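Local atomic coordinates of putative transcriptional regulator (TetR/AcrR family) (Acinetobacter sp., PDB entry 3KNW), a protein that probably binds DNA as a transcriptional regulator of the TetR/AcrR family. Residues 24-29 / 38-43; 17-22 / 44-49; 64-69 / 111-116. All coordinates share one frame; numbering follows the deposited sequence.

Contact 1 (24-29 / 38-43); sequences FHLVLR and QEILKT
Two groups of Thr43 grip the carbonyl oxygen of Glu39, and both residues face Leu26 of the neighbouring helix. Thr43 N reaches Glu39 O at 2.7 Å in the regular helical bond, while Thr43 OG1 donates to Glu39 O at 3.1 Å, coming from above the carbonyl plane, 52° out of it, rather than on a lone pair. The hydroxyl leans back toward the preceding turn because OG1 stands anti to the carbonyl carbon of its own residue (chi1 -66°). Threonine suits this place: its hydroxyl is satisfied within its own helix, so the oxygen can lie beside a leucine methyl, with Leu26 CD1 3.8 Å from Thr43 OG1.

Leu26 carries most of the contact. Both of its methyls lie beside the threonine hydroxyl, and CD2 alone also meets Ile40, 3.5 Å from Ile40 CG1, where the two side chains cross at about a right angle. Leu26 CD2 also comes within 4.0 Å of Glu39 CB, using the aliphatic root of an acid whose chain is extended beyond CG. Beneath these side chains the segment axes approach to 10.4 Å, with their N-to-C directions 127° apart, and the closest alpha carbons, of Leu26 and Ile40, are 7.2 Å apart.

Ile40 also rests on Phe61 of helix 58-81, the same helix that meets Val27 through Leu65, so the leucine-isoleucine pair belongs to a three-helix core. Glu39 touches Lys30 nearer the surface. Since the two segments exchange no hydrogen bond, their fit depends on the shape of one branched leucine set among Glu39, Ile40 and Thr43, and the threonine hydroxyl can sit against that leucine because its hydrogen bond goes to Glu39 O of its own helix.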
loop_
_atom_site.group_PDB
_atom_site.type_symbol
_atom_site.label_atom_id
_atom_site.label_comp_id
_atom_site.label_asym_id
_atom_site.label_seq_id
_atom_site.Cartn_x
_atom_site.Cartn_y
_atom_site.Cartn_z
ATOM N N PHE A 24 0.165 8.206 18.345
ATOM C CA PHE A 24 -0.431 8.007 17.060
ATOM C C PHE A 24 0.253 8.849 15.985
ATOM O O PHE A 24 0.588 8.338 14.930
ATOM C CB PHE A 24 -1.923 8.341 17.092
ATOM C CG PHE A 24 -2.547 8.241 15.750
ATOM C CD1 PHE A 24 -2.688 7.010 15.147
ATOM C CD2 PHE A 24 -2.907 9.366 15.051
ATOM C CE1 PHE A 24 -3.211 6.896 13.899
ATOM C CE2 PHE A 24 -3.450 9.259 13.790
ATOM C CZ PHE A 24 -3.593 8.017 13.212
ATOM N N HIS A 25 0.453 10.129 16.269
ATOM C CA HIS A 25 1.204 10.991 15.379
ATOM C C HIS A 25 2.585 10.410 15.170
ATOM O O HIS A 25 3.051 10.303 14.036
ATOM C CB HIS A 25 1.296 12.430 15.906
ATOM C CG HIS A 25 -0.011 13.160 15.888
ATOM N ND1 HIS A 25 -0.657 13.501 14.716
ATOM C CD2 HIS A 25 -0.800 13.609 16.897
ATOM C CE1 HIS A 25 -1.781 14.136 15.005
ATOM N NE2 HIS A 25 -1.896 14.206 16.321
ATOM N N LEU A 26 3.235 10.001 16.245
ATOM C CA LEU A 26 4.573 9.484 16.101
ATOM C C LEU A 26 4.556 8.374 15.075
ATOM O O LEU A 26 5.377 8.362 14.170
ATOM C CB LEU A 26 5.105 8.963 17.425
ATOM C CG LEU A 26 6.619 8.770 17.577
ATOM C CD1 LEU A 26 7.452 9.963 17.073
ATOM C CD2 LEU A 26 6.901 8.492 19.054
ATOM N N VAL A 27 3.591 7.467 15.199
ATOM C CA VAL A 27 3.562 6.267 14.367
ATOM C C VAL A 27 3.233 6.546 12.894
ATOM O O VAL A 27 3.705 5.833 12.039
ATOM C CB VAL A 27 2.594 5.181 14.937
ATOM C CG1 VAL A 27 2.443 3.996 13.956
ATOM C CG2 VAL A 27 3.080 4.681 16.283
ATOM N N LEU A 28 2.441 7.561 12.580
ATOM C CA LEU A 28 2.247 7.941 11.173
ATOM C C LEU A 28 3.555 8.343 10.491
ATOM O O LEU A 28 3.737 8.077 9.306
ATOM C CB LEU A 28 1.291 9.117 11.043
ATOM C CG LEU A 28 -0.177 8.921 11.419
ATOM C CD1 LEU A 28 -0.663 10.084 12.327
ATOM C CD2 LEU A 28 -1.032 8.805 10.179
ATOM N N ARG A 29 4.429 9.017 11.240
ATOM C CA ARG A 29 5.727 9.467 10.753
ATOM C C ARG A 29 6.736 8.336 10.690
ATOM O O ARG A 29 7.438 8.206 9.696
ATOM C CB ARG A 29 6.321 10.573 11.650
ATOM C CG ARG A 29 5.817 12.010 11.380
ATOM C CD ARG A 29 4.887 12.532 12.495
ATOM N NE ARG A 29 4.827 14.005 12.575
ATOM C CZ ARG A 29 4.497 14.711 13.671
ATOM N NH1 ARG A 29 4.203 14.115 14.828
ATOM N NH2 ARG A 29 4.479 16.040 13.614
ATOM N N GLN A 38 11.300 6.348 24.811
ATOM C CA GLN A 38 11.928 7.657 24.945
ATOM C C GLN A 38 11.348 8.674 23.975
ATOM O O GLN A 38 11.048 9.801 24.362
ATOM C CB GLN A 38 13.450 7.536 24.716
ATOM C CG GLN A 38 14.321 8.570 25.434
ATOM C CD GLN A 38 15.837 8.305 25.228
ATOM O OE1 GLN A 38 16.234 7.684 24.235
ATOM N NE2 GLN A 38 16.674 8.769 26.171
ATOM N N GLU A 39 11.208 8.299 22.712
ATOM C CA GLU A 39 10.652 9.227 21.743
ATOM C C GLU A 39 9.201 9.431 22.128
ATOM O O GLU A 39 8.728 10.554 22.270
ATOM C CB GLU A 39 10.724 8.694 20.311
ATOM C CG GLU A 39 12.094 8.267 19.829
ATOM C CD GLU A 39 12.098 7.879 18.347
ATOM O OE1 GLU A 39 11.399 8.570 17.561
ATOM O OE2 GLU A 39 12.816 6.904 17.973
ATOM N N ILE A 40 8.507 8.318 22.306
ATOM C CA ILE A 40 7.147 8.344 22.778
ATOM C C ILE A 40 6.967 9.260 24.045
ATOM O O ILE A 40 6.050 10.087 24.047
ATOM C CB ILE A 40 6.637 6.903 22.998
ATOM C CG1 ILE A 40 6.573 6.134 21.664
ATOM C CG2 ILE A 40 5.270 6.921 23.595
ATOM C CD1 ILE A 40 6.132 4.690 21.808
ATOM N N LEU A 41 7.832 9.139 25.075
ATOM C CA LEU A 41 7.802 10.050 26.283
ATOM C C LEU A 41 8.123 11.494 25.928
ATOM O O LEU A 41 7.409 12.419 26.310
ATOM C CB LEU A 41 8.790 9.621 27.373
ATOM C CG LEU A 41 8.625 8.222 27.982
ATOM C CD1 LEU A 41 9.440 8.066 29.256
ATOM C CD2 LEU A 41 7.162 7.912 28.239
ATOM N N LYS A 42 9.215 11.689 25.209
ATOM C CA LYS A 42 9.559 13.005 24.690
ATOM C C LYS A 42 8.390 13.656 23.905
ATOM O O LYS A 42 8.109 14.856 24.080
ATOM C CB LYS A 42 10.832 12.913 23.824
ATOM C CG LYS A 42 11.387 14.252 23.280
ATOM C CD LYS A 42 12.073 14.045 21.885
ATOM C CE LYS A 42 13.094 15.166 21.487
ATOM N NZ LYS A 42 13.724 14.908 20.107
ATOM N N THR A 43 7.717 12.896 23.040
ATOM C CA THR A 43 6.653 13.490 22.218
ATOM C C THR A 43 5.519 13.945 23.119
ATOM O O THR A 43 5.041 15.078 23.005
ATOM C CB THR A 43 6.069 12.524 21.156
ATOM O OG1 THR A 43 7.067 12.212 20.173
ATOM C CG2 THR A 43 4.861 13.150 20.448
#

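Contact 2 (17-22 / 44-49)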
loop_
_atom_site.group_PDB
_atom_site.type_symbol
_atom_site.label_atom_id
_atom_site.label_comp_id
_atom_site.label_asym_id
_atom_site.label_seq_id
_atom_site.Cartn_x
_atom_site.Cartn_y
_atom_site.Cartn_z
ATOM N N GLN A 17 -5.727 9.683 26.769
ATOM C CA GLN A 17 -6.027 10.002 25.357
ATOM C C GLN A 17 -4.946 10.833 24.747
ATOM O O GLN A 17 -4.592 10.654 23.574
ATOM C CB GLN A 17 -7.327 10.805 25.193
ATOM C CG GLN A 17 -8.632 10.136 25.691
ATOM C CD GLN A 17 -8.881 8.773 25.082
ATOM O OE1 GLN A 17 -8.414 8.474 23.968
ATOM N NE2 GLN A 17 -9.602 7.925 25.821
ATOM N N HIS A 18 -4.432 11.774 25.532
ATOM C CA HIS A 18 -3.315 12.584 25.056
ATOM C C HIS A 18 -2.141 11.708 24.663
ATOM O O HIS A 18 -1.559 11.889 23.598
ATOM C CB HIS A 18 -2.838 13.602 26.087
ATOM C CG HIS A 18 -1.671 14.404 25.606
ATOM N ND1 HIS A 18 -1.810 15.451 24.720
ATOM C CD2 HIS A 18 -0.341 14.272 25.832
ATOM C CE1 HIS A 18 -0.616 15.945 24.442
ATOM N NE2 HIS A 18 0.293 15.244 25.100
ATOM N N ILE A 19 -1.810 10.766 25.535
ATOM C CA ILE A 19 -0.682 9.881 25.292
ATOM C C ILE A 19 -0.888 9.075 24.009
ATOM O O ILE A 19 0.005 9.001 23.180
ATOM C CB ILE A 19 -0.416 8.964 26.481
ATOM C CG1 ILE A 19 -0.055 9.794 27.734
ATOM C CG2 ILE A 19 0.736 8.024 26.189
ATOM C CD1 ILE A 19 -0.109 9.029 28.950
ATOM N N LEU A 20 -2.052 8.478 23.846
ATOM C CA LEU A 20 -2.359 7.722 22.637
ATOM C C LEU A 20 -2.238 8.615 21.424
ATOM O O LEU A 20 -1.616 8.229 20.444
ATOM C CB LEU A 20 -3.754 7.116 22.704
ATOM C CG LEU A 20 -3.771 5.963 23.691
ATOM C CD1 LEU A 20 -5.173 5.777 24.201
ATOM C CD2 LEU A 20 -3.238 4.666 23.071
ATOM N N ASP A 21 -2.805 9.823 21.490
ATOM C CA ASP A 21 -2.737 10.748 20.365
ATOM C C ASP A 21 -1.312 11.224 20.056
ATOM O O ASP A 21 -0.933 11.279 18.880
ATOM C CB ASP A 21 -3.730 11.900 20.556
ATOM C CG ASP A 21 -5.206 11.407 20.528
ATOM O OD1 ASP A 21 -5.474 10.335 19.878
ATOM O OD2 ASP A 21 -6.085 12.075 21.153
ATOM N N SER A 22 -0.521 11.531 21.078
ATOM C CA SER A 22 0.930 11.681 20.902
ATOM C C SER A 22 1.527 10.479 20.158
ATOM O O SER A 22 2.175 10.648 19.118
ATOM C CB SER A 22 1.649 11.797 22.242
ATOM O OG SER A 22 1.297 12.990 22.904
ATOM N N SER A 44 5.107 13.070 24.032
ATOM C CA SER A 44 3.902 13.303 24.808
ATOM C C SER A 44 4.097 14.369 25.869
ATOM O O SER A 44 3.141 15.051 26.208
ATOM C CB SER A 44 3.433 11.998 25.458
ATOM O OG SER A 44 4.280 11.604 26.535
ATOM N N GLY A 45 5.333 14.503 26.381
ATOM C CA GLY A 45 5.623 15.362 27.518
ATOM C C GLY A 45 5.461 14.675 28.859
ATOM O O GLY A 45 5.663 15.278 29.903
ATOM N N VAL A 46 5.120 13.402 28.851
ATOM C CA VAL A 46 4.851 12.703 30.085
ATOM C C VAL A 46 6.109 12.017 30.604
ATOM O O VAL A 46 6.881 11.483 29.806
ATOM C CB VAL A 46 3.755 11.666 29.841
ATOM C CG1 VAL A 46 3.501 10.858 31.072
ATOM C CG2 VAL A 46 2.475 12.371 29.393
ATOM N N PRO A 47 6.351 12.049 31.945
ATOM C CA PRO A 47 7.480 11.279 32.507
ATOM C C PRO A 47 7.216 9.794 32.324
ATOM O O PRO A 47 6.048 9.435 32.074
ATOM C CB PRO A 47 7.493 11.653 34.003
ATOM C CG PRO A 47 6.177 12.301 34.292
ATOM C CD PRO A 47 5.633 12.829 32.972
ATOM N N LYS A 48 8.256 8.942 32.417
ATOM C CA LYS A 48 8.071 7.491 32.213
ATOM C C LYS A 48 7.195 6.871 33.284
ATOM O O LYS A 48 6.356 6.018 32.978
ATOM C CB LYS A 48 9.389 6.727 32.173
ATOM C CG LYS A 48 10.294 6.922 33.391
ATOM C CD LYS A 48 11.260 5.754 33.568
ATOM C CE LYS A 48 12.058 5.441 32.301
ATOM N NZ LYS A 48 13.194 4.483 32.609
ATOM N N GLY A 49 7.382 7.300 34.534
ATOM C CA GLY A 49 6.659 6.719 35.649
ATOM C C GLY A 49 5.168 6.831 35.439
ATOM O O GLY A 49 4.412 5.899 35.720
#
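A single hydrogen bond joins the two segments: His18 NE2 donates to Ser44 O at 3.1 Å, with an angle of 142° at the hydrogen. The acceptor sits at the ring edge, close to the imidazole plane, and the donor meets a lone pair in the carbonyl plane. A chi1 of 179°, which turns the imidazole directly opposite the backbone N, lets the ring reach across. Histidine suits the place, offering a rigid N-H to a carbonyl at the end of helix 37-44.

The other polar bonds are local to one side. Ser44 OG accepts from Val46 N at 3.0 Å, an ST turn, and donates to Leu41 O of helix 37-44, so one small hydroxyl ties the last helical turn to the loop. In helix 13-30 Ser22 OG donates to His18 O at 3.1 Å, an oxygen that also receives Ser22 N.

Packing supplies the remainder. Ser22 points at Ser44, its CB and OG resting on Ser44 CA and CB, and with so little bulk between them the alpha carbons come within 5.2 Å; Ser22 OG lies 3.2 Å from Ser44 CA. Farther along, Ile19 CG1 meets Val46 CG2 at 4.0 Å, the branched chains crossing at about a right angle, and Ile19 continues onto Phe55 and Phe61.

Gly45 is the first residue past helix 37-44; at its positive phi a CB would be jammed against the preceding carbonyl oxygen. Pro47 is the N-cap of helix 48-54. This short turn between two helices, braced by helix 13-30, is typical of the helix-turn-helix domain of TetR-family regulators, consistent with the DNA-binding motif predicted here.

Contact 3 (64-69 / 111-116); sequences ELLKHY and SCLIVK
Leu66 and Leu113 mark the nearest point of two helical segments whose alpha carbons come no closer than 9.7 Å, a spacing bridged here by side chains reaching from both helices. Leu113 does so with one methyl. Its CG is anti to the backbone N (chi1 180°), which sends the chain out toward helix 58-81, where CD2 meets two partners at once. Leu66 CD2 touches Leu113 CD2 at 3.8 Å, methyl against methyl, and Tyr69 CD2 lies 3.7 Å from the same Leu113 CD2.

Against the tyrosine ring this methyl forms an off-centre CH-pi contact, 4.0 Å from Leu113 CD2 to the ring centroid and 30° off the ring normal. Tyrosine is apt here because its ring offers a broad apolar surface along which the leucine methyl lies. It also meets the ring of Phe24 in helix 13-30, the planes about 20° apart. Leu66 packs on Met128 and Met132 of helix 126-153, while Ile114 and Val115 touch Leu182 and Leu178 of the second subunit. Without a directional bond between the segments, the joint rests on dispersion and CH-pi contacts, one leucine methyl being shared by a leucine and a tyrosine ring.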
loop_
_atom_site.group_PDB
_atom_site.type_symbol
_atom_site.label_atom_id
_atom_site.label_comp_id
_atom_site.label_asym_id
_atom_site.label_seq_id
_atom_site.Cartn_x
_atom_site.Cartn_y
_atom_site.Cartn_z
ATOM N N GLU A 64 -3.343 -0.649 22.476
ATOM C CA GLU A 64 -4.428 0.285 22.800
ATOM C C GLU A 64 -4.554 1.381 21.759
ATOM O O GLU A 64 -5.651 1.845 21.452
ATOM C CB GLU A 64 -4.336 0.821 24.228
ATOM C CG GLU A 64 -4.731 -0.243 25.268
ATOM C CD GLU A 64 -6.135 -0.888 25.017
ATOM O OE1 GLU A 64 -6.302 -2.148 25.178
ATOM O OE2 GLU A 64 -7.072 -0.131 24.652
ATOM N N LEU A 65 -3.421 1.762 21.210
ATOM C CA LEU A 65 -3.350 2.722 20.127
ATOM C C LEU A 65 -4.172 2.258 18.934
ATOM O O LEU A 65 -4.947 3.026 18.380
ATOM C CB LEU A 65 -1.890 2.853 19.712
ATOM C CG LEU A 65 -1.438 4.010 18.867
ATOM C CD1 LEU A 65 -1.808 5.289 19.572
ATOM C CD2 LEU A 65 0.074 3.898 18.660
ATOM N N LEU A 66 -4.040 1.000 18.534
ATOM C CA LEU A 66 -4.761 0.555 17.358
ATOM C C LEU A 66 -6.227 0.424 17.659
ATOM O O LEU A 66 -7.046 0.674 16.798
ATOM C CB LEU A 66 -4.221 -0.768 16.795
ATOM C CG LEU A 66 -2.809 -0.700 16.184
ATOM C CD1 LEU A 66 -2.384 -2.127 15.860
ATOM C CD2 LEU A 66 -2.642 0.267 14.955
ATOM N N LYS A 67 -6.545 -0.012 18.869
ATOM C CA LYS A 67 -7.932 -0.197 19.272
ATOM C C LYS A 67 -8.622 1.160 19.267
ATOM O O LYS A 67 -9.753 1.279 18.778
ATOM C CB LYS A 67 -8.059 -0.837 20.666
ATOM C CG LYS A 67 -8.125 -2.379 20.687
ATOM C CD LYS A 67 -8.463 -2.910 22.086
ATOM C CE LYS A 67 -8.168 -4.415 22.248
ATOM N NZ LYS A 67 -6.751 -4.772 22.676
ATOM N N HIS A 68 -7.932 2.165 19.815
ATOM C CA HIS A 68 -8.472 3.516 19.942
ATOM C C HIS A 68 -8.647 4.133 18.583
ATOM O O HIS A 68 -9.619 4.851 18.348
ATOM C CB HIS A 68 -7.577 4.423 20.806
ATOM C CG HIS A 68 -8.042 5.846 20.854
ATOM N ND1 HIS A 68 -9.264 6.208 21.381
ATOM C CD2 HIS A 68 -7.477 6.989 20.392
ATOM C CE1 HIS A 68 -9.421 7.519 21.266
ATOM N NE2 HIS A 68 -8.344 8.016 20.681
ATOM N N TYR A 69 -7.711 3.840 17.695
ATOM C CA TYR A 69 -7.829 4.254 16.308
ATOM C C TYR A 69 -9.086 3.666 15.631
ATOM O O TYR A 69 -9.860 4.388 15.024
ATOM C CB TYR A 69 -6.560 3.877 15.521
ATOM C CG TYR A 69 -6.658 4.230 14.052
ATOM C CD1 TYR A 69 -6.623 5.557 13.632
ATOM C CD2 TYR A 69 -6.807 3.243 13.090
ATOM C CE1 TYR A 69 -6.745 5.901 12.291
ATOM C CE2 TYR A 69 -6.909 3.563 11.738
ATOM C CZ TYR A 69 -6.886 4.897 11.344
ATOM O OH TYR A 69 -7.000 5.224 10.013
ATOM N N SER A 111 -4.604 5.897 5.685
ATOM C CA SER A 111 -4.062 4.945 4.731
ATOM C C SER A 111 -2.566 4.745 4.946
ATOM O O SER A 111 -2.050 3.659 4.672
ATOM C CB SER A 111 -4.265 5.454 3.327
ATOM O OG SER A 111 -3.501 6.623 3.139
ATOM N N CYS A 112 -1.875 5.796 5.406
ATOM C CA CYS A 112 -0.460 5.698 5.810
ATOM C C CYS A 112 -0.281 4.634 6.903
ATOM O O CYS A 112 0.644 3.835 6.846
ATOM C CB CYS A 112 0.090 7.068 6.282
ATOM S SG CYS A 112 1.923 7.227 6.272
ATOM N N LEU A 113 -1.181 4.605 7.884
ATOM C CA LEU A 113 -1.077 3.614 8.954
ATOM C C LEU A 113 -1.089 2.212 8.394
ATOM O O LEU A 113 -0.328 1.404 8.861
ATOM C CB LEU A 113 -2.150 3.770 10.059
ATOM C CG LEU A 113 -2.081 2.723 11.223
ATOM C CD1 LEU A 113 -1.050 3.123 12.277
ATOM C CD2 LEU A 113 -3.436 2.425 11.942
ATOM N N ILE A 114 -1.919 1.897 7.405
ATOM C CA ILE A 114 -1.897 0.532 6.858
ATOM C C ILE A 114 -0.648 0.292 6.032
ATOM O O ILE A 114 -0.165 -0.829 5.984
ATOM C CB ILE A 114 -3.142 0.157 6.023
ATOM C CG1 ILE A 114 -4.301 -0.210 6.924
ATOM C CG2 ILE A 114 -2.897 -1.063 5.195
ATOM C CD1 ILE A 114 -5.597 -0.329 6.162
ATOM N N VAL A 115 -0.132 1.332 5.390
ATOM C CA VAL A 115 1.056 1.215 4.560
ATOM C C VAL A 115 2.266 1.019 5.442
ATOM O O VAL A 115 3.098 0.117 5.212
ATOM C CB VAL A 115 1.289 2.474 3.733
ATOM C CG1 VAL A 115 2.774 2.586 3.300
ATOM C CG2 VAL A 115 0.331 2.519 2.536
ATOM N N LYS A 116 2.383 1.907 6.436
ATOM C CA LYS A 116 3.405 1.765 7.476
ATOM C C LYS A 116 3.334 0.375 8.068
ATOM O O LYS A 116 4.246 -0.408 7.906
ATOM C CB LYS A 116 3.228 2.808 8.552
ATOM C CG LYS A 116 3.759 4.216 8.181
ATOM C CD LYS A 116 5.286 4.238 8.026
ATOM C CE LYS A 116 5.845 5.633 7.868
ATOM N NZ LYS A 116 7.302 5.620 8.320
#

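How the contacts relate
Contacts 1 and 2 lie on the side of the molecule with the predicted helix-turn-helix, partly buried, with centres 9 Å apart; both use helix 13-30, one against helix 37-44 and the other against the turn that follows it. Contact 3 is buried near the centre of the chain and ties helix 58-81 to helix 111-119 of the larger domain. The chemistry follows: a histidine-to-carbonyl bond and serines at the outermost contact, a leucine bordered by polar groups in contact 1, purely apolar packing in contact 3. Among the links between contacts 1 and 3 is a probable hydrogen bond from Lys116 NZ to Arg29 O.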